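Local structure of glutamate--LysW ligase ArgX (Sulfolobus tokodaii, 3VPB) at residues Trp133-Leu139 with Trp199-Leu205; Glu168-Lys173 with Leu239-Lys244; Asp8-Glu14 with Arg53-Arg59. The protein probably catalyses the ATP-dependent joining of the amino group of glutamate to the gamma-carboxyl group of the C-terminal glutamate of the carrier protein LysW. All coordinates share one frame; numbering follows the deposited sequence.

Contact 1. Residues Trp133-Leu139 with Trp199-Leu205. With ADP (adenosine-5'-diphosphate), chain L; GLU (glutamic acid), chain M; SO4 (sulfate ion), chain P.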
loop_
_atom_site.group_PDB
_atom_site.type_symbol
_atom_site.label_atom_id
_atom_site.label_comp_id
_atom_site.label_asym_id
_atom_site.label_seq_id
_atom_site.Cartn_x
_atom_site.Cartn_y
_atom_site.Cartn_z
ATOM N N TRP B 133 6.625 18.522 -1.685
ATOM C CA TRP B 133 5.559 19.192 -2.450
ATOM C C TRP B 133 4.262 19.419 -1.681
ATOM O O TRP B 133 3.209 19.558 -2.288
ATOM C CB TRP B 133 5.274 18.475 -3.773
ATOM C CG TRP B 133 6.462 18.369 -4.692
ATOM C CD1 TRP B 133 7.463 19.301 -4.878
ATOM C CD2 TRP B 133 6.755 17.284 -5.587
ATOM N NE1 TRP B 133 8.350 18.847 -5.828
ATOM C CE2 TRP B 133 7.938 17.624 -6.285
ATOM C CE3 TRP B 133 6.129 16.068 -5.872
ATOM C CZ2 TRP B 133 8.523 16.773 -7.227
ATOM C CZ3 TRP B 133 6.709 15.228 -6.817
ATOM C CH2 TRP B 133 7.890 15.591 -7.486
ATOM N N GLY B 134 4.351 19.435 -0.356
ATOM C CA GLY B 134 3.204 19.642 0.524
ATOM C C GLY B 134 2.390 18.387 0.787
ATOM O O GLY B 134 1.363 18.440 1.474
ATOM N N ARG B 135 2.843 17.254 0.246
ATOM C CA ARG B 135 2.062 16.020 0.268
ATOM C C ARG B 135 1.786 15.554 1.720
ATOM O O ARG B 135 2.728 15.408 2.508
ATOM C CB ARG B 135 2.808 14.920 -0.513
ATOM C CG ARG B 135 1.925 13.811 -1.038
ATOM C CD ARG B 135 2.637 13.002 -2.136
ATOM N NE ARG B 135 3.982 12.616 -1.696
ATOM C CZ ARG B 135 5.110 13.053 -2.247
ATOM N NH1 ARG B 135 5.073 13.901 -3.273
ATOM N NH2 ARG B 135 6.275 12.663 -1.748
ATOM N N LEU B 136 0.495 15.356 2.033
ATOM C CA LEU B 136 -0.025 14.959 3.364
ATOM C C LEU B 136 0.278 15.934 4.511
ATOM O O LEU B 136 0.178 15.543 5.694
ATOM C CB LEU B 136 0.479 13.567 3.774
ATOM C CG LEU B 136 0.401 12.468 2.735
ATOM C CD1 LEU B 136 0.975 11.152 3.306
ATOM C CD2 LEU B 136 -1.050 12.305 2.343
ATOM N N VAL B 137 0.627 17.179 4.189
ATOM C CA VAL B 137 0.795 18.212 5.231
ATOM C C VAL B 137 -0.617 18.708 5.525
ATOM O O VAL B 137 -1.267 19.312 4.665
ATOM C CB VAL B 137 1.692 19.380 4.782
ATOM C CG1 VAL B 137 1.781 20.479 5.876
ATOM C CG2 VAL B 137 3.109 18.874 4.417
ATOM N N SER B 138 -1.091 18.453 6.730
ATOM C CA SER B 138 -2.515 18.616 7.018
ATOM C C SER B 138 -2.717 19.661 8.092
ATOM O O SER B 138 -2.020 19.654 9.111
ATOM C CB SER B 138 -3.089 17.313 7.514
ATOM O OG SER B 138 -3.038 16.341 6.511
ATOM N N LEU B 139 -3.664 20.552 7.835
ATOM C CA LEU B 139 -4.088 21.563 8.800
ATOM C C LEU B 139 -5.220 20.943 9.620
ATOM O O LEU B 139 -6.243 20.493 9.043
ATOM C CB LEU B 139 -4.513 22.864 8.052
ATOM C CG LEU B 139 -4.875 24.137 8.847
ATOM C CD1 LEU B 139 -3.790 24.499 9.861
ATOM C CD2 LEU B 139 -5.201 25.344 7.947
ATOM N N TRP B 199 -3.291 26.361 1.898
ATOM C CA TRP B 199 -2.651 26.630 3.182
ATOM C C TRP B 199 -1.150 26.347 3.068
ATOM O O TRP B 199 -0.393 26.556 4.016
ATOM C CB TRP B 199 -3.307 25.795 4.310
ATOM C CG TRP B 199 -3.097 24.307 4.223
ATOM C CD1 TRP B 199 -2.284 23.565 5.008
ATOM C CD2 TRP B 199 -3.748 23.374 3.331
ATOM N NE1 TRP B 199 -2.347 22.236 4.660
ATOM C CE2 TRP B 199 -3.229 22.093 3.622
ATOM C CE3 TRP B 199 -4.681 23.509 2.289
ATOM C CZ2 TRP B 199 -3.636 20.932 2.920
ATOM C CZ3 TRP B 199 -5.067 22.370 1.571
ATOM C CH2 TRP B 199 -4.559 21.094 1.908
ATOM N N ARG B 200 -0.715 25.898 1.892
ATOM C CA ARG B 200 0.658 25.501 1.710
ATOM C C ARG B 200 1.325 26.406 0.677
ATOM O O ARG B 200 0.698 26.825 -0.260
ATOM C CB ARG B 200 0.733 24.031 1.271
ATOM C CG ARG B 200 0.139 23.092 2.336
ATOM C CD ARG B 200 -0.117 21.736 1.759
ATOM N NE ARG B 200 -1.159 21.791 0.722
ATOM C CZ ARG B 200 -1.533 20.744 0.006
ATOM N NH1 ARG B 200 -0.957 19.561 0.215
ATOM N NH2 ARG B 200 -2.495 20.869 -0.905
ATOM N N ALA B 201 2.615 26.666 0.849
ATOM C CA ALA B 201 3.298 27.647 0.014
ATOM C C ALA B 201 3.976 27.043 -1.190
ATOM O O ALA B 201 4.470 27.792 -2.053
ATOM C CB ALA B 201 4.338 28.446 0.871
ATOM N N ASN B 202 4.016 25.711 -1.283
ATOM C CA ASN B 202 4.840 25.085 -2.327
ATOM C C ASN B 202 4.583 25.603 -3.750
ATOM O O ASN B 202 3.409 25.734 -4.187
ATOM C CB ASN B 202 4.677 23.560 -2.324
ATOM C CG ASN B 202 4.922 22.959 -0.953
ATOM O OD1 ASN B 202 4.101 23.118 -0.025
ATOM N ND2 ASN B 202 6.031 22.242 -0.823
ATOM N N VAL B 203 5.666 25.870 -4.475
ATOM C CA VAL B 203 5.559 26.232 -5.900
ATOM C C VAL B 203 4.833 25.120 -6.672
ATOM O O VAL B 203 4.013 25.407 -7.549
ATOM C CB VAL B 203 6.927 26.541 -6.537
ATOM C CG1 VAL B 203 6.781 26.842 -8.009
ATOM C CG2 VAL B 203 7.552 27.740 -5.869
ATOM N N ALA B 204 5.100 23.866 -6.304
ATOM C CA ALA B 204 4.396 22.712 -6.898
ATOM C C ALA B 204 2.879 22.767 -6.732
ATOM O O ALA B 204 2.143 22.116 -7.473
ATOM C CB ALA B 204 4.943 21.395 -6.309
ATOM N N LEU B 205 2.411 23.518 -5.732
ATOM C CA LEU B 205 0.991 23.655 -5.455
ATOM C C LEU B 205 0.390 24.974 -5.922
ATOM O O LEU B 205 -0.774 25.244 -5.636
ATOM C CB LEU B 205 0.714 23.451 -3.955
ATOM C CG LEU B 205 0.917 22.014 -3.467
ATOM C CD1 LEU B 205 0.934 22.009 -1.945
ATOM C CD2 LEU B 205 -0.204 21.081 -4.021
HETATM P PB ADP L . 7.255 19.629 2.249
HETATM O O1B ADP L . 8.529 18.886 2.405
HETATM O O2B ADP L . 7.336 20.940 1.487
HETATM O O3B ADP L . 6.072 18.809 1.819
HETATM P PA ADP L . 6.838 21.422 4.498
HETATM O O1A ADP L . 6.965 21.075 5.978
HETATM O O2A ADP L . 7.772 22.382 3.797
HETATM O O3A ADP L . 6.824 19.993 3.760
HETATM O "O5'" ADP L . 5.330 21.944 4.311
HETATM C "C5'" ADP L . 4.800 22.410 3.070
HETATM C "C4'" ADP L . 4.091 23.735 3.281
HETATM O "O4'" ADP L . 3.128 23.581 4.329
HETATM C "C3'" ADP L . 5.069 24.804 3.776
HETATM O "O3'" ADP L . 5.651 25.515 2.676
HETATM C "C2'" ADP L . 4.185 25.705 4.605
HETATM O "O2'" ADP L . 3.472 26.620 3.762
HETATM C "C1'" ADP L . 3.183 24.736 5.174
HETATM N N9 ADP L . 3.587 24.302 6.525
HETATM C C8 ADP L . 4.215 23.151 6.876
HETATM N N7 ADP L . 4.351 23.117 8.210
HETATM C C5 ADP L . 3.805 24.243 8.712
HETATM C C6 ADP L . 3.641 24.845 10.040
HETATM N N6 ADP L . 4.069 24.183 11.132
HETATM N N1 ADP L . 2.971 26.032 10.137
HETATM C C2 ADP L . 2.519 26.692 9.065
HETATM N N3 ADP L . 2.676 26.200 7.809
HETATM C C4 ADP L . 3.307 25.012 7.602
HETATM N N GLU M . 9.946 22.009 -4.282
HETATM C CA GLU M . 9.875 23.492 -4.179
HETATM C C GLU M . 8.425 23.926 -4.149
HETATM O O GLU M . 8.139 24.976 -3.544
HETATM C CB GLU M . 10.593 24.158 -5.364
HETATM C CG GLU M . 10.764 25.659 -5.209
HETATM C CD GLU M . 11.486 26.312 -6.389
HETATM O OE1 GLU M . 11.242 25.903 -7.552
HETATM O OE2 GLU M . 12.289 27.249 -6.126
HETATM O OXT GLU M . 7.536 23.270 -4.738
HETATM S S SO4 P . 9.624 21.179 -0.882
HETATM O O1 SO4 P . 9.697 19.859 -0.245
HETATM O O2 SO4 P . 8.602 21.133 -1.910
HETATM O O3 SO4 P . 9.374 22.294 0.060
HETATM O O4 SO4 P . 10.881 21.418 -1.590
#
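The indole of Trp199 has CB of Leu139 over one face, a CH-pi contact 27° off the normal of its five-membered ring, with Arg200 NE over the opposite face, offset toward the rim, while Val137 O lies at its edge, in the ring plane. That carbonyl accepts from Trp199 NE1 at 3.1 Å, the donor standing above the carbonyl plane. The guanidinium of Arg200 is sandwiched between Trp199 CH2, offset toward the rim of one face, and Leu205 CD1, centred over the other. At its edge lies Gly134 O, which accepts from Arg200 NH1 at 2.9 Å and, from the opposite face of its own plane, from Val137 N, the closing bond of a type II turn. The side chain of Arg200 bends at chi3 (-65°) to reach it; Glu198 of the same chain and Glu151 of the second subunit also pair with this guanidinium. In this ATP-grasp domain, residues 133-137 form the glycine-containing loop over the nucleotide phosphates, and the contact brings that loop against residues 199-205. Gly134 N donates to ADP O3B at 2.8 Å, and Asn202 ND2 donates to ADP O2B at 3.0 Å. ND2 also makes a weak bond to sulfate O2, which Trp133 N reaches as well. Beyond Asn202, the backbone N atoms of Val203 and Ala204 hold the two carboxylate oxygens of the bound glutamate, and Ala204 CB packs 3.6 Å from Trp133 CD1.

Contact 2. Residues Glu168-Lys173 with Leu239-Lys244. With ADP (adenosine-5'-diphosphate), chain L.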
loop_
_atom_site.group_PDB
_atom_site.type_symbol
_atom_site.label_atom_id
_atom_site.label_comp_id
_atom_site.label_asym_id
_atom_site.label_seq_id
_atom_site.Cartn_x
_atom_site.Cartn_y
_atom_site.Cartn_z
ATOM N N GLU B 168 2.912 23.373 16.014
ATOM C CA GLU B 168 2.224 24.663 16.000
ATOM C C GLU B 168 2.086 25.155 14.568
ATOM O O GLU B 168 2.952 24.917 13.726
ATOM C CB GLU B 168 2.978 25.694 16.847
ATOM C CG GLU B 168 4.377 25.954 16.389
ATOM C CD GLU B 168 5.048 27.086 17.164
ATOM O OE1 GLU B 168 4.360 28.098 17.481
ATOM O OE2 GLU B 168 6.268 26.968 17.440
ATOM N N TYR B 169 0.981 25.842 14.306
ATOM C CA TYR B 169 0.739 26.422 13.003
ATOM C C TYR B 169 1.332 27.829 12.982
ATOM O O TYR B 169 0.978 28.657 13.817
ATOM C CB TYR B 169 -0.771 26.442 12.756
ATOM C CG TYR B 169 -1.157 27.045 11.435
ATOM C CD1 TYR B 169 -0.646 26.546 10.236
ATOM C CD2 TYR B 169 -2.035 28.118 11.387
ATOM C CE1 TYR B 169 -1.005 27.112 9.012
ATOM C CE2 TYR B 169 -2.418 28.685 10.168
ATOM C CZ TYR B 169 -1.902 28.176 9.000
ATOM O OH TYR B 169 -2.277 28.754 7.813
ATOM N N ILE B 170 2.270 28.076 12.059
ATOM C CA ILE B 170 2.982 29.347 12.032
ATOM C C ILE B 170 2.761 29.961 10.669
ATOM O O ILE B 170 3.361 29.535 9.665
ATOM C CB ILE B 170 4.525 29.184 12.301
ATOM C CG1 ILE B 170 4.779 28.318 13.536
ATOM C CG2 ILE B 170 5.187 30.551 12.491
ATOM C CD1 ILE B 170 6.271 28.013 13.799
ATOM N N GLN B 171 1.874 30.954 10.620
ATOM C CA GLN B 171 1.648 31.665 9.372
ATOM C C GLN B 171 0.819 32.904 9.634
ATOM O O GLN B 171 -0.351 32.817 10.065
ATOM C CB GLN B 171 0.901 30.781 8.345
ATOM C CG GLN B 171 0.680 31.475 7.000
ATOM C CD GLN B 171 1.964 31.857 6.339
ATOM O OE1 GLN B 171 2.261 33.036 6.177
ATOM N NE2 GLN B 171 2.763 30.862 5.972
ATOM N N TYR B 172 1.399 34.058 9.329
ATOM C CA TYR B 172 0.638 35.292 9.423
ATOM C C TYR B 172 0.968 36.254 8.303
ATOM O O TYR B 172 0.460 37.375 8.271
ATOM C CB TYR B 172 0.776 35.920 10.803
ATOM C CG TYR B 172 2.068 36.657 11.043
ATOM C CD1 TYR B 172 3.269 35.972 11.168
ATOM C CD2 TYR B 172 2.081 38.048 11.162
ATOM C CE1 TYR B 172 4.458 36.650 11.408
ATOM C CE2 TYR B 172 3.283 38.749 11.411
ATOM C CZ TYR B 172 4.457 38.039 11.512
ATOM O OH TYR B 172 5.648 38.697 11.745
ATOM N N LYS B 173 1.827 35.816 7.381
ATOM C CA LYS B 173 2.259 36.675 6.264
ATOM C C LYS B 173 1.804 36.244 4.875
ATOM O O LYS B 173 1.889 37.037 3.919
ATOM C CB LYS B 173 3.781 36.857 6.289
ATOM C CG LYS B 173 4.254 37.655 7.492
ATOM C CD LYS B 173 5.729 37.812 7.399
ATOM C CE LYS B 173 6.262 38.754 8.441
ATOM N NZ LYS B 173 7.599 39.138 7.946
ATOM N N LEU B 239 9.785 29.601 8.200
ATOM C CA LEU B 239 8.506 30.201 8.537
ATOM C C LEU B 239 8.747 31.403 9.434
ATOM O O LEU B 239 9.756 31.468 10.164
ATOM C CB LEU B 239 7.601 29.206 9.271
ATOM C CG LEU B 239 7.220 27.963 8.460
ATOM C CD1 LEU B 239 6.732 26.857 9.394
ATOM C CD2 LEU B 239 6.181 28.373 7.427
ATOM N N GLU B 240 7.819 32.355 9.393
ATOM C CA GLU B 240 7.981 33.601 10.174
ATOM C C GLU B 240 6.926 33.632 11.266
ATOM O O GLU B 240 5.710 33.643 10.964
ATOM C CB GLU B 240 7.844 34.821 9.265
ATOM C CG GLU B 240 8.918 34.864 8.173
ATOM C CD GLU B 240 8.521 35.735 7.000
ATOM O OE1 GLU B 240 7.693 35.303 6.163
ATOM O OE2 GLU B 240 9.055 36.856 6.893
ATOM N N HIS B 241 7.391 33.557 12.511
ATOM C CA HIS B 241 6.517 33.508 13.681
ATOM C C HIS B 241 6.331 34.926 14.204
ATOM O O HIS B 241 7.319 35.656 14.346
ATOM C CB HIS B 241 7.136 32.628 14.780
ATOM C CG HIS B 241 6.187 32.292 15.886
ATOM N ND1 HIS B 241 5.886 33.171 16.907
ATOM C CD2 HIS B 241 5.457 31.176 16.126
ATOM C CE1 HIS B 241 5.033 32.605 17.738
ATOM N NE2 HIS B 241 4.745 31.400 17.279
ATOM N N PRO B 242 5.076 35.315 14.498
ATOM C CA PRO B 242 4.748 36.674 14.948
ATOM C C PRO B 242 5.545 37.145 16.180
ATOM O O PRO B 242 5.767 38.347 16.316
ATOM C CB PRO B 242 3.276 36.572 15.356
ATOM C CG PRO B 242 2.734 35.384 14.716
ATOM C CD PRO B 242 3.871 34.468 14.352
ATOM N N ASN B 243 5.940 36.229 17.069
ATOM C CA ASN B 243 6.745 36.594 18.249
ATOM C C ASN B 243 8.203 36.168 18.124
ATOM O O ASN B 243 9.113 36.915 18.499
ATOM C CB ASN B 243 6.141 36.016 19.550
ATOM C CG ASN B 243 4.664 36.334 19.710
ATOM O OD1 ASN B 243 3.844 35.442 19.982
ATOM N ND2 ASN B 243 4.309 37.608 19.549
ATOM N N LYS B 244 8.424 34.966 17.599
ATOM C CA LYS B 244 9.753 34.323 17.625
ATOM C C LYS B 244 10.658 34.616 16.426
ATOM O O LYS B 244 11.857 34.320 16.462
ATOM C CB LYS B 244 9.616 32.801 17.792
ATOM C CG LYS B 244 8.952 32.351 19.088
ATOM C CD LYS B 244 8.982 30.821 19.239
ATOM C CE LYS B 244 7.847 30.114 18.490
ATOM N NZ LYS B 244 7.957 28.620 18.667
HETATM P PB ADP L . 7.255 19.629 2.249
HETATM O O1B ADP L . 8.529 18.886 2.405
HETATM O O2B ADP L . 7.336 20.940 1.487
HETATM O O3B ADP L . 6.072 18.809 1.819
HETATM P PA ADP L . 6.838 21.422 4.498
HETATM O O1A ADP L . 6.965 21.075 5.978
HETATM O O2A ADP L . 7.772 22.382 3.797
HETATM O O3A ADP L . 6.824 19.993 3.760
HETATM O "O5'" ADP L . 5.330 21.944 4.311
HETATM C "C5'" ADP L . 4.800 22.410 3.070
HETATM C "C4'" ADP L . 4.091 23.735 3.281
HETATM O "O4'" ADP L . 3.128 23.581 4.329
HETATM C "C3'" ADP L . 5.069 24.804 3.776
HETATM O "O3'" ADP L . 5.651 25.515 2.676
HETATM C "C2'" ADP L . 4.185 25.705 4.605
HETATM O "O2'" ADP L . 3.472 26.620 3.762
HETATM C "C1'" ADP L . 3.183 24.736 5.174
HETATM N N9 ADP L . 3.587 24.302 6.525
HETATM C C8 ADP L . 4.215 23.151 6.876
HETATM N N7 ADP L . 4.351 23.117 8.210
HETATM C C5 ADP L . 3.805 24.243 8.712
HETATM C C6 ADP L . 3.641 24.845 10.040
HETATM N N6 ADP L . 4.069 24.183 11.132
HETATM N N1 ADP L . 2.971 26.032 10.137
HETATM C C2 ADP L . 2.519 26.692 9.065
HETATM N N3 ADP L . 2.676 26.200 7.809
HETATM C C4 ADP L . 3.307 25.012 7.602
HETATM O O HOH W 1 4.173 33.956 8.657
HETATM O O HOH W 2 7.899 37.263 12.122
#
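Ile170 packs its CG2 branch against the backbone of the 239-241 strand, 3.5 Å from His241 CA, in the part of the ATP-grasp fold that receives the adenine. Here the loop following strand 164-168 meets the end of strand 233-241. With CG2 anti to the backbone N, that branch also lies against His241 CB and the ring at CD2, which CG1 reaches too. On the inner side, Ile170 N donates to ADP N1 in a nearly straight bond (177°), Glu168 O accepts from ADP N6, and Leu239 CD1 comes within 3.7 Å of ADP C6.

The outer side is looser and more polar. Lys244 NZ meets Glu168 OE2 at 2.7 Å on its syn lone pair, and Lys244 CE lies over one face of the His241 ring; the bond from His241 NE2 to Glu168 OE1 is weak. Exposed Lys173 sends NZ in to buried Glu240, meeting OE2, which also pairs with Arg175, at 2.9 Å from above the carboxylate plane. The exposed Tyr172 ring takes Pro242 CG on one face and Lys173 CG on the other. At its far end, a water bridges Tyr172 OH, 2.7 Å away, and His241 O, to which it donates.

Contact 3. Residues Asp8-Glu14 with Arg53-Arg59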
loop_
_atom_site.group_PDB
_atom_site.type_symbol
_atom_site.label_atom_id
_atom_site.label_comp_id
_atom_site.label_asym_id
_atom_site.label_seq_id
_atom_site.Cartn_x
_atom_site.Cartn_y
_atom_site.Cartn_z
ATOM N N ASP B 8 16.627 10.218 -12.415
ATOM C CA ASP B 8 15.587 9.255 -12.793
ATOM C C ASP B 8 14.589 9.897 -13.749
ATOM O O ASP B 8 14.355 9.407 -14.863
ATOM C CB ASP B 8 14.924 8.540 -11.583
ATOM C CG ASP B 8 14.368 9.489 -10.518
ATOM O OD1 ASP B 8 13.979 8.982 -9.418
ATOM O OD2 ASP B 8 14.289 10.714 -10.741
ATOM N N ILE B 9 13.997 10.997 -13.307
ATOM C CA ILE B 9 13.188 11.817 -14.192
ATOM C C ILE B 9 13.970 13.100 -14.430
ATOM O O ILE B 9 14.442 13.725 -13.482
ATOM C CB ILE B 9 11.794 12.150 -13.585
ATOM C CG1 ILE B 9 10.852 10.935 -13.629
ATOM C CG2 ILE B 9 11.143 13.302 -14.366
ATOM C CD1 ILE B 9 11.191 9.791 -12.690
ATOM N N VAL B 10 14.113 13.484 -15.691
ATOM C CA VAL B 10 14.857 14.679 -16.061
ATOM C C VAL B 10 13.909 15.881 -16.116
ATOM O O VAL B 10 13.056 15.971 -17.019
ATOM C CB VAL B 10 15.629 14.474 -17.400
ATOM C CG1 VAL B 10 16.171 15.777 -17.910
ATOM C CG2 VAL B 10 16.774 13.472 -17.214
ATOM N N ARG B 11 14.004 16.749 -15.105
ATOM C CA ARG B 11 13.232 17.996 -15.064
ATOM C C ARG B 11 14.078 19.132 -15.617
ATOM O O ARG B 11 15.265 18.950 -15.940
ATOM C CB ARG B 11 12.847 18.386 -13.620
ATOM C CG ARG B 11 12.157 17.335 -12.798
ATOM C CD ARG B 11 12.289 17.632 -11.324
ATOM N NE ARG B 11 13.602 17.213 -10.809
ATOM C CZ ARG B 11 13.868 16.971 -9.532
ATOM N NH1 ARG B 11 12.907 17.120 -8.628
ATOM N NH2 ARG B 11 15.088 16.550 -9.164
ATOM N N GLN B 12 13.492 20.330 -15.647
ATOM C CA GLN B 12 14.235 21.516 -16.071
ATOM C C GLN B 12 15.547 21.647 -15.312
ATOM O O GLN B 12 16.570 21.990 -15.900
ATOM C CB GLN B 12 13.396 22.785 -15.884
ATOM C CG GLN B 12 12.825 23.352 -17.177
ATOM C CD GLN B 12 13.907 23.789 -18.160
ATOM O OE1 GLN B 12 14.062 23.186 -19.219
ATOM N NE2 GLN B 12 14.678 24.815 -17.800
ATOM N N GLU B 13 15.506 21.345 -14.019
ATOM C CA GLU B 13 16.676 21.487 -13.169
ATOM C C GLU B 13 17.822 20.598 -13.670
ATOM O O GLU B 13 18.967 21.027 -13.725
ATOM C CB GLU B 13 16.334 21.119 -11.723
ATOM C CG GLU B 13 15.593 22.217 -10.923
ATOM C CD GLU B 13 14.084 22.265 -11.139
ATOM O OE1 GLU B 13 13.427 23.065 -10.431
ATOM O OE2 GLU B 13 13.551 21.519 -11.990
ATOM N N GLU B 14 17.512 19.346 -13.991
ATOM C CA GLU B 14 18.540 18.434 -14.484
ATOM C C GLU B 14 19.093 18.876 -15.841
ATOM O O GLU B 14 20.296 18.773 -16.086
ATOM C CB GLU B 14 18.028 17.002 -14.539
ATOM C CG GLU B 14 17.886 16.367 -13.148
ATOM C CD GLU B 14 16.735 16.967 -12.315
ATOM O OE1 GLU B 14 15.612 17.118 -12.842
ATOM O OE2 GLU B 14 16.954 17.278 -11.130
ATOM N N ARG B 53 20.639 13.630 -8.344
ATOM C CA ARG B 53 19.432 14.341 -8.777
ATOM C C ARG B 53 18.111 13.528 -8.917
ATOM O O ARG B 53 17.135 14.076 -9.422
ATOM C CB ARG B 53 19.737 15.103 -10.084
ATOM C CG ARG B 53 20.757 16.256 -9.906
ATOM C CD ARG B 53 20.289 17.268 -8.870
ATOM N NE ARG B 53 19.004 17.858 -9.266
ATOM C CZ ARG B 53 18.419 18.856 -8.611
ATOM N NH1 ARG B 53 17.262 19.352 -9.039
ATOM N NH2 ARG B 53 19.015 19.370 -7.543
ATOM N N PRO B 54 18.051 12.244 -8.472
ATOM C CA PRO B 54 16.754 11.581 -8.611
ATOM C C PRO B 54 15.635 12.288 -7.838
ATOM O O PRO B 54 15.870 12.831 -6.745
ATOM C CB PRO B 54 17.008 10.183 -7.988
ATOM C CG PRO B 54 18.468 9.976 -8.167
ATOM C CD PRO B 54 19.025 11.340 -7.849
ATOM N N VAL B 55 14.427 12.224 -8.403
ATOM C CA VAL B 55 13.211 12.786 -7.799
ATOM C C VAL B 55 12.787 11.876 -6.646
ATOM O O VAL B 55 12.224 12.335 -5.640
ATOM C CB VAL B 55 12.054 12.879 -8.838
ATOM C CG1 VAL B 55 10.820 13.608 -8.256
ATOM C CG2 VAL B 55 12.524 13.549 -10.142
ATOM N N SER B 56 13.057 10.574 -6.781
ATOM C CA SER B 56 12.729 9.620 -5.700
ATOM C C SER B 56 13.798 9.787 -4.630
ATOM O O SER B 56 14.976 9.639 -4.937
ATOM C CB SER B 56 12.786 8.184 -6.219
ATOM O OG SER B 56 12.881 7.270 -5.128
ATOM N N MET B 57 13.403 10.100 -3.402
ATOM C CA MET B 57 14.372 10.238 -2.313
ATOM C C MET B 57 15.125 8.913 -2.051
ATOM O O MET B 57 16.324 8.926 -1.806
ATOM C CB MET B 57 13.715 10.726 -1.034
ATOM C CG MET B 57 14.721 10.961 0.100
ATOM S SD MET B 57 14.926 9.480 1.103
ATOM C CE MET B 57 13.503 9.796 2.167
ATOM N N TYR B 58 14.437 7.783 -2.136
ATOM C CA TYR B 58 15.133 6.495 -1.939
ATOM C C TYR B 58 16.177 6.230 -3.025
ATOM O O TYR B 58 17.278 5.751 -2.724
ATOM C CB TYR B 58 14.155 5.331 -1.813
ATOM C CG TYR B 58 13.322 5.383 -0.539
ATOM C CD1 TYR B 58 13.921 5.396 0.720
ATOM C CD2 TYR B 58 11.936 5.396 -0.603
ATOM C CE1 TYR B 58 13.137 5.455 1.890
ATOM C CE2 TYR B 58 11.156 5.446 0.549
ATOM C CZ TYR B 58 11.758 5.461 1.783
ATOM O OH TYR B 58 10.959 5.507 2.909
ATOM N N ARG B 59 15.846 6.556 -4.274
ATOM C CA ARG B 59 16.833 6.470 -5.370
ATOM C C ARG B 59 18.016 7.401 -5.147
ATOM O O ARG B 59 19.156 7.013 -5.393
ATOM C CB ARG B 59 16.211 6.763 -6.737
ATOM C CG ARG B 59 15.250 5.689 -7.207
ATOM C CD ARG B 59 15.070 5.748 -8.707
ATOM N NE ARG B 59 14.112 4.734 -9.134
ATOM C CZ ARG B 59 12.945 5.013 -9.704
ATOM N NH1 ARG B 59 12.148 4.021 -10.060
ATOM N NH2 ARG B 59 12.596 6.284 -9.963
HETATM O O HOH W 3 16.296 13.108 -11.828
#
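Asp8 reaches across to the backbone of residues 54-56, in the pre-ATP-grasp domain, whose parallel sheet places the loops after strands 2-7 and 49-52 side by side. From the CB of Asp8, which lies 3.6 Å from Arg59 NH2, the chain turns at chi1 (54°), setting CG between the backbone N and the carbonyl carbon, and the carboxylate passes beside Pro54 CA. Each oxygen then takes two donors. OD1 accepts from Ser56 N on its syn lone pair and, from above the carboxylate plane, from Arg59 NH2 at 3.1 Å in a salt bridge; Arg59 also bonds Leu108 of the third subunit. OD2 accepts from Val55 N at 2.8 Å and from Ile9 N, which approach from opposite faces of its plane. Four donors thus fix the rotation of this buried carboxylate and would probably favour its charged form. Beyond Ile9, in one of its two conformers, Val55 sets CG2 over the centre of one face of the Arg11 guanidinium, whose NH1 pairs with Glu256. Arg11 and Arg53 share Glu14 in a salt-bridge network: Arg11 grips it side-on, NE to OE1 and NH2 to OE2. Arg53 puts NE and NH1 on Glu14 OE2, and the shared carboxylate probably offsets the nearness of the two guanidinium groups; NE comes at 2.8 Å along the anti lone pair and NH1 at 3.0 Å.

In the fold
From the N terminus, contact 3 is complete first: residues 53-59 return to residues 8-14 and close a loop of 38 residues within the pre-ATP-grasp domain. The chain then enters the ATP-grasp domain, where contacts 1 and 2 cross. Residues 133-139 come first, then 168-173, before 199-205 closes contact 1 and 239-244 closes contact 2. Both crossing contacts touch ADP, contact 1 from the phosphates to the ribose and contact 2 at the adenine, and they meet where Leu139 packs on Tyr169. In one conformer of Val55, contact 3 touches contact 1 across the domains at Trp133, whereas the nearest atoms of contacts 2 and 3 are about 20 Å apart.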